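Local coordinates for protein cellulase (Xanthomonas axonopodis pv. citri, PDB 5HOS) that probably hydrolyses internal beta-1,4-glycosidic bonds of cellulose and related glucans, as an endoglucanase of glycosyl hydrolase family 5, at residues 53-58 with 71-76; 188-193 with 212-217. One frame throughout, in Å; residues are numbered along the deposited sequence.

Contact 1. Residues 53-58 with 71-76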
# COMPACT_ATOMS: atom_id res chain seq x y z
N ARG A 53 5.47 13.41 -10.02
CA ARG A 53 6.90 13.11 -10.03
C ARG A 53 7.14 11.67 -9.59
O ARG A 53 6.30 11.08 -8.90
CB ARG A 53 7.65 14.03 -9.05
CG ARG A 53 7.21 13.87 -7.60
CD ARG A 53 8.08 14.64 -6.61
NE ARG A 53 9.40 14.04 -6.40
CZ ARG A 53 10.54 14.44 -6.97
NH1 ARG A 53 10.59 15.45 -7.84
NH2 ARG A 53 11.67 13.80 -6.67
N TYR A 54 8.29 11.12 -9.98
CA TYR A 54 8.81 9.90 -9.39
C TYR A 54 9.98 10.26 -8.47
O TYR A 54 10.56 11.34 -8.60
CB TYR A 54 9.23 8.90 -10.48
CG TYR A 54 8.06 8.09 -11.02
CD1 TYR A 54 7.08 8.68 -11.81
CD2 TYR A 54 7.93 6.73 -10.71
CE1 TYR A 54 6.01 7.95 -12.29
CE2 TYR A 54 6.85 5.99 -11.18
CZ TYR A 54 5.90 6.60 -11.97
OH TYR A 54 4.83 5.87 -12.44
N PRO A 55 10.31 9.38 -7.51
CA PRO A 55 11.39 9.71 -6.58
C PRO A 55 12.78 9.75 -7.22
O PRO A 55 13.06 8.98 -8.14
CB PRO A 55 11.32 8.58 -5.53
CG PRO A 55 10.01 7.90 -5.75
CD PRO A 55 9.72 8.06 -7.21
N ALA A 56 13.64 10.66 -6.76
CA ALA A 56 15.06 10.65 -7.12
C ALA A 56 15.72 9.41 -6.52
O ALA A 56 15.26 8.89 -5.52
CB ALA A 56 15.75 11.91 -6.61
N ALA A 57 16.81 8.96 -7.13
CA ALA A 57 17.53 7.77 -6.65
C ALA A 57 18.00 7.88 -5.19
O ALA A 57 17.95 6.90 -4.44
CB ALA A 57 18.71 7.45 -7.57
N ASP A 58 18.44 9.07 -4.78
CA ASP A 58 18.92 9.27 -3.40
C ASP A 58 17.82 9.26 -2.32
O ASP A 58 18.12 9.15 -1.14
CB ASP A 58 19.84 10.50 -3.27
CG ASP A 58 19.13 11.84 -3.48
OD1 ASP A 58 17.91 11.87 -3.70
OD2 ASP A 58 19.82 12.88 -3.43
N VAL A 71 9.75 0.38 -0.27
CA VAL A 71 9.06 1.58 -0.74
C VAL A 71 7.72 1.12 -1.31
O VAL A 71 7.68 0.22 -2.15
CB VAL A 71 9.88 2.31 -1.82
CG1 VAL A 71 9.02 3.29 -2.62
CG2 VAL A 71 11.06 3.01 -1.17
N ARG A 72 6.64 1.73 -0.84
CA ARG A 72 5.36 1.57 -1.53
C ARG A 72 5.26 2.75 -2.47
O ARG A 72 5.41 3.91 -2.06
CB ARG A 72 4.18 1.52 -0.56
CG ARG A 72 2.81 1.32 -1.21
CD ARG A 72 1.81 0.85 -0.18
NE ARG A 72 0.44 0.66 -0.64
CZ ARG A 72 -0.55 1.56 -0.60
NH1 ARG A 72 -0.33 2.81 -0.17
NH2 ARG A 72 -1.77 1.22 -0.99
N LEU A 73 5.04 2.43 -3.74
CA LEU A 73 5.03 3.43 -4.81
C LEU A 73 3.64 3.54 -5.44
O LEU A 73 3.29 2.74 -6.30
CB LEU A 73 6.07 3.05 -5.86
CG LEU A 73 6.29 4.05 -6.99
CD1 LEU A 73 7.06 5.26 -6.48
CD2 LEU A 73 7.01 3.37 -8.15
N PRO A 74 2.85 4.54 -5.01
CA PRO A 74 1.58 4.80 -5.65
C PRO A 74 1.76 5.28 -7.09
O PRO A 74 2.57 6.18 -7.34
CB PRO A 74 0.99 5.94 -4.81
CG PRO A 74 1.62 5.81 -3.48
CD PRO A 74 3.02 5.39 -3.81
N ILE A 75 1.03 4.65 -8.00
CA ILE A 75 0.95 5.06 -9.40
C ILE A 75 -0.51 5.13 -9.80
O ILE A 75 -1.35 4.50 -9.16
CB ILE A 75 1.74 4.12 -10.34
CG1 ILE A 75 1.16 2.70 -10.38
CG2 ILE A 75 3.19 4.07 -9.91
CD1 ILE A 75 0.14 2.44 -11.47
N LEU A 76 -0.81 5.93 -10.82
CA LEU A 76 -2.17 6.05 -11.34
C LEU A 76 -2.40 5.11 -12.49
O LEU A 76 -1.68 5.17 -13.48
CB LEU A 76 -2.46 7.46 -11.86
CG LEU A 76 -3.10 8.52 -10.98
CD1 LEU A 76 -3.61 9.63 -11.89
CD2 LEU A 76 -4.23 7.98 -10.12
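Y54 and P55, in the loop ahead of helix 57-65, close over the outer side of strand 70-75, P55 packing on L73 and Y54 on both L73 and I75. The tight part lies around L73, whose two methyls are shared out: CD1 meets the proline ring at P55 CD, 3.9 Å away, while CD2 approaches Y54 CE2 at 4.0 Å. With CG of L73 anti to the backbone N (chi1 -175°), the fork is carried out from the strand toward the loop, one methyl for each partner. The tyrosine and leucine side chains run nearly at right angles, and the methyl reaches the ring from an oblique direction. Further along, Y54 OH passes I75 CG2 at 3.5 Å, a van der Waals contact between the phenol oxygen and a methyl. The hydroxyl donates its hydrogen bond to Q92 OE1 of helix 90-105, whose L95 and I96 also touch Y54. Toward helix 57-65 the contact loosens: A57 and D58 are exposed, and A57 CB stays 10.9 Å from V71 CG2, the nearest atom of the strand segment. On the strand's other side R72 forms salt bridges with E227 and E271 inside the barrel. No hydrogen bond joins the two segments, so their fit in this beta-alpha-beta unit rests on buried apolar surface, with the tyrosine's polar end held by a neighbouring helix.

Contact 2. Residues 188-193 with 212-217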
# COMPACT_ATOMS: atom_id res chain seq x y z
N ILE A 188 1.85 -10.85 -3.71
CA ILE A 188 0.69 -10.02 -4.00
C ILE A 188 0.09 -9.51 -2.69
O ILE A 188 -0.12 -10.28 -1.77
CB ILE A 188 -0.39 -10.80 -4.79
CG1 ILE A 188 0.16 -11.27 -6.14
CG2 ILE A 188 -1.62 -9.90 -5.01
CD1 ILE A 188 -0.70 -12.31 -6.83
N LEU A 189 -0.21 -8.21 -2.63
CA LEU A 189 -0.94 -7.62 -1.52
C LEU A 189 -2.39 -7.39 -1.94
O LEU A 189 -2.66 -6.68 -2.93
CB LEU A 189 -0.27 -6.32 -1.07
CG LEU A 189 1.20 -6.39 -0.65
CD1 LEU A 189 1.67 -5.03 -0.18
CD2 LEU A 189 1.45 -7.44 0.42
N VAL A 190 -3.31 -8.00 -1.19
CA VAL A 190 -4.74 -8.06 -1.53
C VAL A 190 -5.53 -7.26 -0.50
O VAL A 190 -5.57 -7.64 0.68
CB VAL A 190 -5.25 -9.52 -1.50
CG1 VAL A 190 -6.68 -9.60 -2.04
CG2 VAL A 190 -4.34 -10.43 -2.31
N PRO A 191 -6.14 -6.15 -0.90
CA PRO A 191 -6.93 -5.37 0.04
C PRO A 191 -8.37 -5.89 0.13
O PRO A 191 -8.82 -6.59 -0.77
CB PRO A 191 -6.93 -3.99 -0.60
CG PRO A 191 -6.99 -4.30 -2.06
CD PRO A 191 -6.25 -5.60 -2.27
N GLY A 192 -9.07 -5.53 1.20
CA GLY A 192 -10.52 -5.64 1.24
C GLY A 192 -11.13 -4.37 0.67
O GLY A 192 -10.41 -3.53 0.13
N ALA A 193 -12.45 -4.25 0.74
CA ALA A 193 -13.12 -2.99 0.38
C ALA A 193 -13.34 -2.10 1.63
O ALA A 193 -12.62 -2.26 2.63
CB ALA A 193 -14.41 -3.27 -0.37
N VAL A 212 -16.03 -11.70 5.90
CA VAL A 212 -16.64 -12.82 5.17
C VAL A 212 -16.00 -12.92 3.78
O VAL A 212 -15.49 -13.98 3.39
CB VAL A 212 -18.18 -12.66 5.07
CG1 VAL A 212 -18.79 -13.75 4.20
CG2 VAL A 212 -18.79 -12.67 6.46
N ALA A 213 -16.04 -11.82 3.04
CA ALA A 213 -15.65 -11.83 1.63
C ALA A 213 -14.20 -12.25 1.40
O ALA A 213 -13.90 -13.03 0.49
CB ALA A 213 -15.90 -10.46 1.02
N MET A 214 -13.30 -11.78 2.26
CA MET A 214 -11.88 -12.01 2.09
C MET A 214 -11.42 -13.35 2.67
O MET A 214 -10.34 -13.80 2.33
CB MET A 214 -11.08 -10.85 2.68
CG MET A 214 -11.41 -9.50 2.04
SD MET A 214 -11.17 -9.34 0.25
CE MET A 214 -9.45 -9.81 0.15
N ALA A 215 -12.26 -14.00 3.49
CA ALA A 215 -11.93 -15.34 4.03
C ALA A 215 -11.73 -16.38 2.94
O ALA A 215 -10.90 -17.28 3.08
CB ALA A 215 -13.00 -15.81 5.00
N SER A 216 -12.50 -16.26 1.86
CA SER A 216 -12.43 -17.24 0.78
C SER A 216 -11.40 -16.91 -0.30
O SER A 216 -11.28 -17.67 -1.26
CB SER A 216 -13.82 -17.43 0.16
OG SER A 216 -14.33 -16.20 -0.31
N ILE A 217 -10.66 -15.80 -0.17
CA ILE A 217 -9.58 -15.50 -1.12
C ILE A 217 -8.55 -16.63 -1.15
O ILE A 217 -8.12 -17.11 -0.10
CB ILE A 217 -8.85 -14.17 -0.83
CG1 ILE A 217 -9.70 -12.99 -1.30
CG2 ILE A 217 -7.48 -14.08 -1.53
CD1 ILE A 217 -9.88 -12.85 -2.80
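Three successive turns near -60° fold the side chain of M214 into a hook: chi1 -59° sets CG anti to the carbonyl carbon, and the bends at chi2 and chi3 carry the sulfur and its methyl against segment 188-193. V190 answers with CG1 anti to its own backbone N (chi1 -173°), the branch that meets the methionine tip. M214 CE comes to 3.5 Å from V190 CG1, a close methyl-to-methyl approach in which the two side chains cross obliquely. The same methyl sits 3.4 Å from P191 O, a van der Waals contact with a carbonyl oxygen that also accepts a hydrogen bond from W168 NE1. Nearer the backbone, M214 SD lies against G192, 3.9 Å from its CA, and M214 CG packs on that same CA at 4.0 Å. G192 has no side chain, and its bare backbone comes within 6.6 Å of M214, measured between the two CA atoms.

Around this contact W201 and W259 also touch the M214 side chain; helix 165-181 adds I176 against V190. In 212-217, A215 N and I217 N donate backbone hydrogen bonds to V212 O and M214 O, and these bonds hold the turns of the segment. The contact lies in the beta-alpha-beta unit of strand 188-191, helix 210-213 and strand 224-231 of the TIM barrel. Across it there are no hydrogen bonds: M214 supplies the direct touches between 188-193 and 212-217, with I217 adding covered surface, through van der Waals packing of buried, mostly apolar groups.

Overall arrangement
Both contacts belong to one parallel eight-stranded beta/alpha barrel, the TIM-barrel fold of family 5 glycosyl hydrolases, and each packs a barrel strand against a neighbouring connection. Contact 1 uses the second strand, 70-75, and the loop before helix 57-65; contact 2 uses the fifth, 188-191, and segment 212-217, on helix 210-213 and the chain after it. They come in series along the chain, the first closing before the second opens. Their centres lie 26 Å apart on opposite sides of the chain's centre, with nearest atoms about 6 Å apart and no touch. Two separate beta-alpha-beta units are thus each packed locally, at different points around the one closed sheet.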